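Local coordinates for protein arylmalonate decarboxylase (Bordetella bronchiseptica, PDB 3EIS) that catalyses the decarboxylation of 2-aryl-2-methylmalonates, adding a proton and releasing carbon dioxide to give 2-arylpropionates, at residues Leu77-Gly82 and Thr102-Ala107; Thr106-Gly111 and Val209-Ala214; Val162-Leu167 and Gly190-Asp195. All blocks are in the same frame, centred on the assembly; numbering follows the deposited sequence.

Interaction 1. Residues Leu77-Gly82 and Thr102-Ala107; sequences LSFYRG and TTMSTA
Two neighbouring strand-to-helix junctions of the first parallel β-sheet meet where Ser78 and Phe79, in the short helix 75-79, pack on Met104 and Ser105, the first turn of helix 104-114. Strands 69-72 and 101-103 lie side by side, so the elements that follow them come together beyond the ends of those strands. Ser78 and Ser105 form the centre of the contact, their CA atoms 5.2 Å apart, a spacing that small side chains permit. Ser105 OG is directed at Ser78 O, but the modelled bond is very short and OG crowds its neighbours, so its exact place is doubtful. Sounder is the CH-pi contact: Ser105 CA stands over the face of the Phe79 ring, 4.1 Å from the centroid and 26° off the normal. At the rim of the same ring, Met104 CE comes to 4.4 Å from Phe79 CE1. The methionine chain extends from the backbone and then bends at its last torsion (chi3 64°), which turns the methyl group to the ring edge. Phe137 of helix 128-140 also meets Phe79 edge-to-face. Met104 CB lies 3.8 Å from Ser78 OG, a hydroxyl bonded to Gly74 O. Thr103 serves as N-cap: its OG1 takes a weak but straight bond from Thr106 N at 3.3 Å and another weak one from Ser105 N, while Asn86 OD1 is its stronger partner. A glycerol, probably from the crystallisation liquor, is bonded to Leu77 N near Met104 and may mark a pocket. The chemistry is thus mixed: small hydroxyl residues let buried backbones approach closely and find polar partners in Gly74 and Asn86, while Phe79 and Met104 supply the apolar surface.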
loop_
_atom_site.group_PDB
_atom_site.type_symbol
_atom_site.label_atom_id
_atom_site.label_comp_id
_atom_site.label_asym_id
_atom_site.label_seq_id
_atom_site.Cartn_x
_atom_site.Cartn_y
_atom_site.Cartn_z
ATOM N N LEU A 77 7.015 1.608 -7.835
ATOM C CA LEU A 77 7.416 2.951 -7.431
ATOM C C LEU A 77 7.821 3.189 -5.960
ATOM O O LEU A 77 8.751 3.912 -5.716
ATOM C CB LEU A 77 6.260 3.887 -7.769
ATOM C CG LEU A 77 6.175 4.335 -9.223
ATOM C CD1 LEU A 77 6.933 3.390 -10.150
ATOM C CD2 LEU A 77 4.703 4.444 -9.606
ATOM N N SER A 78 7.066 2.663 -5.006
ATOM C CA SER A 78 7.310 2.876 -3.549
ATOM C C SER A 78 8.340 1.902 -2.932
ATOM O O SER A 78 8.952 2.211 -1.919
ATOM C CB SER A 78 5.998 2.708 -2.762
ATOM O OG SER A 78 4.902 3.130 -3.559
ATOM N N PHE A 79 8.496 0.714 -3.517
ATOM C CA PHE A 79 9.324 -0.333 -2.884
ATOM C C PHE A 79 10.595 -0.661 -3.651
ATOM O O PHE A 79 11.629 -1.032 -3.049
ATOM C CB PHE A 79 8.553 -1.672 -2.779
ATOM C CG PHE A 79 7.448 -1.696 -1.753
ATOM C CD1 PHE A 79 6.133 -1.500 -2.149
ATOM C CD2 PHE A 79 7.724 -1.959 -0.406
ATOM C CE1 PHE A 79 5.059 -1.556 -1.210
ATOM C CE2 PHE A 79 6.672 -2.009 0.558
ATOM C CZ PHE A 79 5.346 -1.827 0.154
ATOM N N TYR A 80 10.513 -0.638 -4.983
ATOM C CA TYR A 80 11.569 -1.365 -5.727
ATOM C C TYR A 80 12.955 -0.792 -5.616
ATOM O O TYR A 80 13.951 -1.517 -5.837
ATOM C CB TYR A 80 11.178 -1.622 -7.201
ATOM C CG TYR A 80 10.114 -2.732 -7.363
ATOM C CD1 TYR A 80 9.441 -3.249 -6.264
ATOM C CD2 TYR A 80 9.782 -3.226 -8.628
ATOM C CE1 TYR A 80 8.461 -4.248 -6.408
ATOM C CE2 TYR A 80 8.829 -4.216 -8.790
ATOM C CZ TYR A 80 8.156 -4.713 -7.685
ATOM O OH TYR A 80 7.197 -5.687 -7.879
ATOM N N ARG A 81 13.072 0.490 -5.269
ATOM C CA ARG A 81 14.439 1.067 -5.241
ATOM C C ARG A 81 14.996 1.251 -3.848
ATOM O O ARG A 81 16.096 1.809 -3.665
ATOM C CB ARG A 81 14.508 2.349 -6.063
ATOM C CG ARG A 81 13.904 2.163 -7.445
ATOM C CD ARG A 81 13.902 3.460 -8.269
ATOM N NE ARG A 81 13.785 3.259 -9.726
ATOM C CZ ARG A 81 12.646 2.982 -10.370
ATOM N NH1 ARG A 81 11.488 2.810 -9.698
ATOM N NH2 ARG A 81 12.676 2.813 -11.693
ATOM N N GLY A 82 14.244 0.759 -2.864
ATOM C CA GLY A 82 14.770 0.636 -1.523
ATOM C C GLY A 82 14.148 1.653 -0.609
ATOM O O GLY A 82 13.425 2.543 -1.076
ATOM N N THR A 102 3.634 11.326 1.407
ATOM C CA THR A 102 3.813 9.964 1.896
ATOM C C THR A 102 3.794 9.040 0.701
ATOM O O THR A 102 3.728 9.529 -0.457
ATOM C CB THR A 102 2.762 9.588 2.967
ATOM O OG1 THR A 102 3.097 8.324 3.535
ATOM C CG2 THR A 102 1.329 9.540 2.420
ATOM N N THR A 103 3.984 7.737 0.939
ATOM C CA THR A 103 4.021 6.748 -0.153
ATOM C C THR A 103 3.337 5.505 0.335
ATOM O O THR A 103 3.174 5.342 1.520
ATOM C CB THR A 103 5.461 6.406 -0.687
ATOM O OG1 THR A 103 6.113 5.491 0.200
ATOM C CG2 THR A 103 6.352 7.652 -0.850
ATOM N N MET A 104 2.861 4.668 -0.574
ATOM C CA MET A 104 2.263 3.382 -0.190
ATOM C C MET A 104 3.231 2.461 0.602
ATOM O O MET A 104 2.787 1.633 1.382
ATOM C CB MET A 104 1.789 2.680 -1.475
ATOM C CG MET A 104 0.686 1.644 -1.269
ATOM S SD MET A 104 0.115 1.054 -2.872
ATOM C CE MET A 104 1.684 0.295 -3.327
ATOM N N SER A 105 4.549 2.612 0.433
ATOM C CA SER A 105 5.567 1.790 1.174
ATOM C C SER A 105 5.584 2.183 2.615
ATOM O O SER A 105 5.582 1.358 3.529
ATOM C CB SER A 105 6.950 2.159 0.657
ATOM O OG SER A 105 7.112 1.390 -0.472
ATOM N N THR A 106 5.614 3.495 2.813
ATOM C CA THR A 106 5.474 4.068 4.169
ATOM C C THR A 106 4.190 3.631 4.886
ATOM O O THR A 106 4.194 3.298 6.067
ATOM C CB THR A 106 5.508 5.573 4.047
ATOM O OG1 THR A 106 6.813 5.919 3.621
ATOM C CG2 THR A 106 5.254 6.266 5.367
ATOM N N ALA A 107 3.089 3.680 4.142
ATOM C CA ALA A 107 1.775 3.319 4.633
ATOM C C ALA A 107 1.814 1.871 5.104
ATOM O O ALA A 107 1.304 1.561 6.138
ATOM C CB ALA A 107 0.726 3.474 3.475
#

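Interaction 2. Residues Thr106-Gly111 and Val209-Ala214; sequences TAVLNG and VSSSPA
Gly111 N donates to Ala107 O at 2.8 Å, a bond internal to helix 104-114; Ala214 CB of the opposing helix packs near that oxygen, at 4.0 Å, without bonding to it. The approach is reciprocated, since Ala107 CB sits 3.4 Å from Ala214 O, so each alanine presents its methyl to the other's backbone. With a single carbon beyond CA on both sides, the two helices can come within 5.5 Å at Ala107 CA and Ala214 CA. Val108 gives the largest share of any residue, chiefly through one branch. Its CG1 lies anti to the backbone N (chi1 162°), which leaves CG2 beside that N and aimed across the contact. There CG2 fits among three residues: it rests 3.8 Å from Ser211 CA, 4.0 Å from Ala214 CB, and 4.2 Å from Val209 CG2. Ser211 is small enough for its backbone to be reached directly. Its CB leads off from helix 104-114, although OG still grazes the valine methyl. One turn on, Gly111 offers bare backbone, and Val209 CG1 lies 4.1 Å from Gly111 C; Ala107 O and Val209 CG2 leave little room for a side chain here, so glycine suits the place. The contact is therefore buried van der Waals packing, a valine methyl fitted among Ser211, Ala214 and a second valine. It joins the two α/β halves typical of the aspartate/glutamate racemase superfamily. Helix 104-114 leaves the edge strand 101-103 of the first β-sheet, whereas Val209 and Ser210 end strand 208-210, the edge of the second. Helix 211-223 starts there and reaches back to the first half, its Asp218 touching Ala107, while Pro213 packs on helices 23-27 and 193-204.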
loop_
_atom_site.group_PDB
_atom_site.type_symbol
_atom_site.label_atom_id
_atom_site.label_comp_id
_atom_site.label_asym_id
_atom_site.label_seq_id
_atom_site.Cartn_x
_atom_site.Cartn_y
_atom_site.Cartn_z
ATOM N N THR A 106 5.614 3.495 2.813
ATOM C CA THR A 106 5.474 4.068 4.169
ATOM C C THR A 106 4.190 3.631 4.886
ATOM O O THR A 106 4.194 3.298 6.067
ATOM C CB THR A 106 5.508 5.573 4.047
ATOM O OG1 THR A 106 6.813 5.919 3.621
ATOM C CG2 THR A 106 5.254 6.266 5.367
ATOM N N ALA A 107 3.089 3.680 4.142
ATOM C CA ALA A 107 1.775 3.319 4.633
ATOM C C ALA A 107 1.814 1.871 5.104
ATOM O O ALA A 107 1.304 1.561 6.138
ATOM C CB ALA A 107 0.726 3.474 3.475
ATOM N N VAL A 108 2.368 0.978 4.281
ATOM C CA VAL A 108 2.587 -0.425 4.668
ATOM C C VAL A 108 3.416 -0.607 5.914
ATOM O O VAL A 108 2.984 -1.332 6.839
ATOM C CB VAL A 108 3.148 -1.229 3.490
ATOM C CG1 VAL A 108 3.779 -2.520 3.955
ATOM C CG2 VAL A 108 1.945 -1.501 2.471
ATOM N N LEU A 109 4.559 0.067 5.968
ATOM C CA LEU A 109 5.430 0.063 7.168
ATOM C C LEU A 109 4.665 0.590 8.365
ATOM O O LEU A 109 4.723 -0.028 9.446
ATOM C CB LEU A 109 6.709 0.901 6.966
ATOM C CG LEU A 109 7.803 0.220 6.159
ATOM C CD1 LEU A 109 8.819 1.283 5.673
ATOM C CD2 LEU A 109 8.519 -0.863 7.042
ATOM N N ASN A 110 3.950 1.708 8.189
ATOM C CA ASN A 110 3.163 2.282 9.308
ATOM C C ASN A 110 2.072 1.287 9.756
ATOM O O ASN A 110 1.835 1.118 10.940
ATOM C CB ASN A 110 2.451 3.582 8.933
ATOM C CG ASN A 110 3.367 4.803 8.924
ATOM O OD1 ASN A 110 3.036 5.830 8.293
ATOM N ND2 ASN A 110 4.489 4.717 9.599
ATOM N N GLY A 111 1.421 0.635 8.796
ATOM C CA GLY A 111 0.411 -0.380 9.090
ATOM C C GLY A 111 0.964 -1.613 9.774
ATOM O O GLY A 111 0.428 -2.068 10.802
ATOM N N VAL A 209 -1.864 -6.957 6.219
ATOM C CA VAL A 209 -1.832 -5.654 5.563
ATOM C C VAL A 209 -1.703 -5.759 4.080
ATOM O O VAL A 209 -0.911 -6.547 3.573
ATOM C CB VAL A 209 -1.051 -4.495 6.232
ATOM C CG1 VAL A 209 -0.610 -4.760 7.703
ATOM C CG2 VAL A 209 -0.037 -3.815 5.289
ATOM N N SER A 210 -2.558 -5.020 3.392
ATOM C CA SER A 210 -2.510 -4.991 1.952
ATOM C C SER A 210 -2.146 -3.560 1.517
ATOM O O SER A 210 -2.594 -2.576 2.105
ATOM C CB SER A 210 -3.893 -5.383 1.409
ATOM O OG SER A 210 -3.839 -5.673 0.016
ATOM N N SER A 211 -1.344 -3.464 0.483
ATOM C CA SER A 211 -0.815 -2.209 -0.008
ATOM C C SER A 211 -1.815 -1.065 -0.255
ATOM O O SER A 211 -1.678 0.020 0.300
ATOM C CB SER A 211 -0.146 -2.523 -1.334
ATOM O OG SER A 211 1.215 -2.756 -1.026
ATOM N N SER A 212 -2.801 -1.301 -1.105
ATOM C CA SER A 212 -3.724 -0.211 -1.475
ATOM C C SER A 212 -4.569 0.233 -0.289
ATOM O O SER A 212 -4.644 1.415 0.044
ATOM C CB SER A 212 -4.570 -0.637 -2.685
ATOM O OG SER A 212 -5.532 0.343 -3.037
ATOM N N PRO A 213 -5.172 -0.727 0.419
ATOM C CA PRO A 213 -5.913 -0.308 1.608
ATOM C C PRO A 213 -5.092 0.401 2.658
ATOM O O PRO A 213 -5.562 1.371 3.192
ATOM C CB PRO A 213 -6.454 -1.637 2.163
ATOM C CG PRO A 213 -6.528 -2.529 0.948
ATOM C CD PRO A 213 -5.332 -2.168 0.130
ATOM N N ALA A 214 -3.871 -0.048 2.935
ATOM C CA ALA A 214 -2.947 0.625 3.849
ATOM C C ALA A 214 -2.649 2.057 3.351
ATOM O O ALA A 214 -2.532 2.975 4.141
ATOM C CB ALA A 214 -1.593 -0.193 3.924
#

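Interaction 3. Residues Val162-Leu167 and Gly190-Asp195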
loop_
_atom_site.group_PDB
_atom_site.type_symbol
_atom_site.label_atom_id
_atom_site.label_comp_id
_atom_site.label_asym_id
_atom_site.label_seq_id
_atom_site.Cartn_x
_atom_site.Cartn_y
_atom_site.Cartn_z
ATOM N N VAL A 162 -8.811 -15.228 -10.876
ATOM C CA VAL A 162 -8.496 -15.464 -9.481
ATOM C C VAL A 162 -9.624 -14.905 -8.613
ATOM O O VAL A 162 -9.959 -13.712 -8.685
ATOM C CB VAL A 162 -7.136 -14.811 -9.084
ATOM C CG1 VAL A 162 -6.910 -13.487 -9.843
ATOM C CG2 VAL A 162 -7.043 -14.608 -7.569
ATOM N N ASP A 163 -10.219 -15.779 -7.806
ATOM C CA ASP A 163 -11.290 -15.366 -6.900
ATOM C C ASP A 163 -10.796 -15.070 -5.464
ATOM O O ASP A 163 -9.631 -15.300 -5.138
ATOM C CB ASP A 163 -12.442 -16.373 -6.927
ATOM C CG ASP A 163 -11.974 -17.816 -6.820
ATOM O OD1 ASP A 163 -10.946 -18.066 -6.148
ATOM O OD2 ASP A 163 -12.652 -18.704 -7.387
ATOM N N THR A 164 -11.673 -14.523 -4.627
ATOM C CA THR A 164 -11.307 -14.200 -3.254
ATOM C C THR A 164 -10.724 -15.462 -2.639
ATOM O O THR A 164 -9.707 -15.429 -1.930
ATOM C CB THR A 164 -12.532 -13.677 -2.415
ATOM O OG1 THR A 164 -12.879 -12.349 -2.839
ATOM C CG2 THR A 164 -12.202 -13.658 -0.924
ATOM N N ALA A 165 -11.362 -16.575 -2.965
ATOM C CA ALA A 165 -10.986 -17.915 -2.508
ATOM C C ALA A 165 -9.503 -18.207 -2.676
ATOM O O ALA A 165 -8.872 -18.834 -1.834
ATOM C CB ALA A 165 -11.773 -18.954 -3.301
ATOM N N THR A 166 -8.976 -17.795 -3.808
ATOM C CA THR A 166 -7.597 -18.109 -4.114
ATOM C C THR A 166 -6.604 -17.043 -3.551
ATOM O O THR A 166 -5.487 -17.384 -3.194
ATOM C CB THR A 166 -7.414 -18.454 -5.632
ATOM O OG1 THR A 166 -8.045 -17.456 -6.448
ATOM C CG2 THR A 166 -8.060 -19.828 -5.952
ATOM N N LEU A 167 -7.020 -15.783 -3.462
ATOM C CA LEU A 167 -6.334 -14.797 -2.612
ATOM C C LEU A 167 -6.199 -15.287 -1.128
ATOM O O LEU A 167 -5.103 -15.204 -0.553
ATOM C CB LEU A 167 -7.059 -13.446 -2.685
ATOM C CG LEU A 167 -6.558 -12.241 -3.476
ATOM C CD1 LEU A 167 -5.503 -12.597 -4.577
ATOM C CD2 LEU A 167 -7.726 -11.459 -4.037
ATOM N N GLY A 190 -5.666 -7.413 -6.241
ATOM C CA GLY A 190 -6.310 -6.254 -6.806
ATOM C C GLY A 190 -7.671 -6.019 -6.212
ATOM O O GLY A 190 -7.758 -5.702 -5.029
ATOM N N LEU A 191 -8.728 -6.156 -7.029
ATOM C CA LEU A 191 -10.081 -5.807 -6.598
ATOM C C LEU A 191 -10.509 -6.575 -5.369
ATOM O O LEU A 191 -11.007 -5.992 -4.414
ATOM C CB LEU A 191 -11.123 -6.010 -7.714
ATOM C CG LEU A 191 -11.351 -4.832 -8.673
ATOM C CD1 LEU A 191 -12.775 -4.845 -9.248
ATOM C CD2 LEU A 191 -11.070 -3.496 -7.967
ATOM N N LEU A 192 -10.301 -7.888 -5.404
ATOM C CA LEU A 192 -10.801 -8.806 -4.381
ATOM C C LEU A 192 -10.023 -8.809 -3.061
ATOM O O LEU A 192 -10.308 -9.639 -2.167
ATOM C CB LEU A 192 -10.869 -10.235 -4.958
ATOM C CG LEU A 192 -11.908 -10.465 -6.066
ATOM C CD1 LEU A 192 -12.092 -11.954 -6.313
ATOM C CD2 LEU A 192 -13.284 -9.813 -5.739
ATOM N N THR A 193 -9.060 -7.887 -2.929
ATOM C CA THR A 193 -8.184 -7.852 -1.771
ATOM C C THR A 193 -8.947 -7.577 -0.494
ATOM O O THR A 193 -8.697 -8.209 0.522
ATOM C CB THR A 193 -7.049 -6.784 -1.940
ATOM O OG1 THR A 193 -6.132 -7.192 -2.988
ATOM C CG2 THR A 193 -6.311 -6.586 -0.638
ATOM N N LEU A 194 -9.850 -6.608 -0.527
ATOM C CA LEU A 194 -10.596 -6.198 0.655
ATOM C C LEU A 194 -11.615 -7.250 1.182
ATOM O O LEU A 194 -11.932 -7.250 2.355
ATOM C CB LEU A 194 -11.306 -4.851 0.396
ATOM C CG LEU A 194 -10.623 -3.485 0.415
ATOM C CD1 LEU A 194 -11.685 -2.454 0.113
ATOM C CD2 LEU A 194 -10.052 -3.197 1.747
ATOM N N ASP A 195 -12.158 -8.091 0.295
ATOM C CA ASP A 195 -12.864 -9.335 0.649
ATOM C C ASP A 195 -11.993 -10.452 1.288
ATOM O O ASP A 195 -12.466 -11.196 2.145
ATOM C CB ASP A 195 -13.511 -9.915 -0.613
ATOM C CG ASP A 195 -14.760 -9.175 -1.018
ATOM O OD1 ASP A 195 -15.072 -8.143 -0.390
ATOM O OD2 ASP A 195 -15.448 -9.634 -1.972
#
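Thr164 and Leu192 bring the two backbones nearest, CA to CA 5.5 Å, just where each segment passes from loop into helix. Asp163 is the N-cap of helix 164-177: its carbonyl oxygen accepts from Thr166 N and Leu167 N, and its short carboxylate reaches back so that OD1 takes a weak capping bond from Thr166 N. Opposite, a type I turn from Gly190 to Thr193 leads into helix 193-204 with Leu192 at the N-cap; Gly190 has a positive phi (122°), readily adopted by glycine. The contact thus sets against each other the first turns of two consecutive helices of the second α/β half, with strand 183-186 between them in the chain. Leu192 CG lies anti to the carbonyl carbon (chi1 -67°), which carries CD1 across to the start of helix 164-177, unusually close for a methyl to Thr164 N (3.1 Å) and 3.5 Å from Asp163 C. Leu167 crosses Leu192 at about a right angle and packs tightly, CD2 3.5 Å from Leu192 CB. Farther along, Thr164 turns both branches to Asp195, OG1 at 3.4 Å from Asp195 CB and CG2 against its backbone carbonyl. Asp195 OD1 forms a salt bridge with Arg26 of helix 23-27.

Overall arrangement
Following the chain from the N terminus, interaction 1 opens after strand 69-72 and closes at the start of helix 104-114, drawing helix 83-97 and strand 101-103 into a short loop within the first half. Interaction 2 begins on that same helix, sharing Thr106 and Ala107, and closes a far longer loop at residues 209-214, holding nearly the whole second half. Interaction 3 is nested inside it, joining helices 164-177 and 193-204. Interactions 1 and 2 touch directly through Met104 and Ser211, making one continuous core. Interaction 3, its centre about 17 Å from that of interaction 2, connects through Leu194 against Pro213, while interaction 1 remains separate from it.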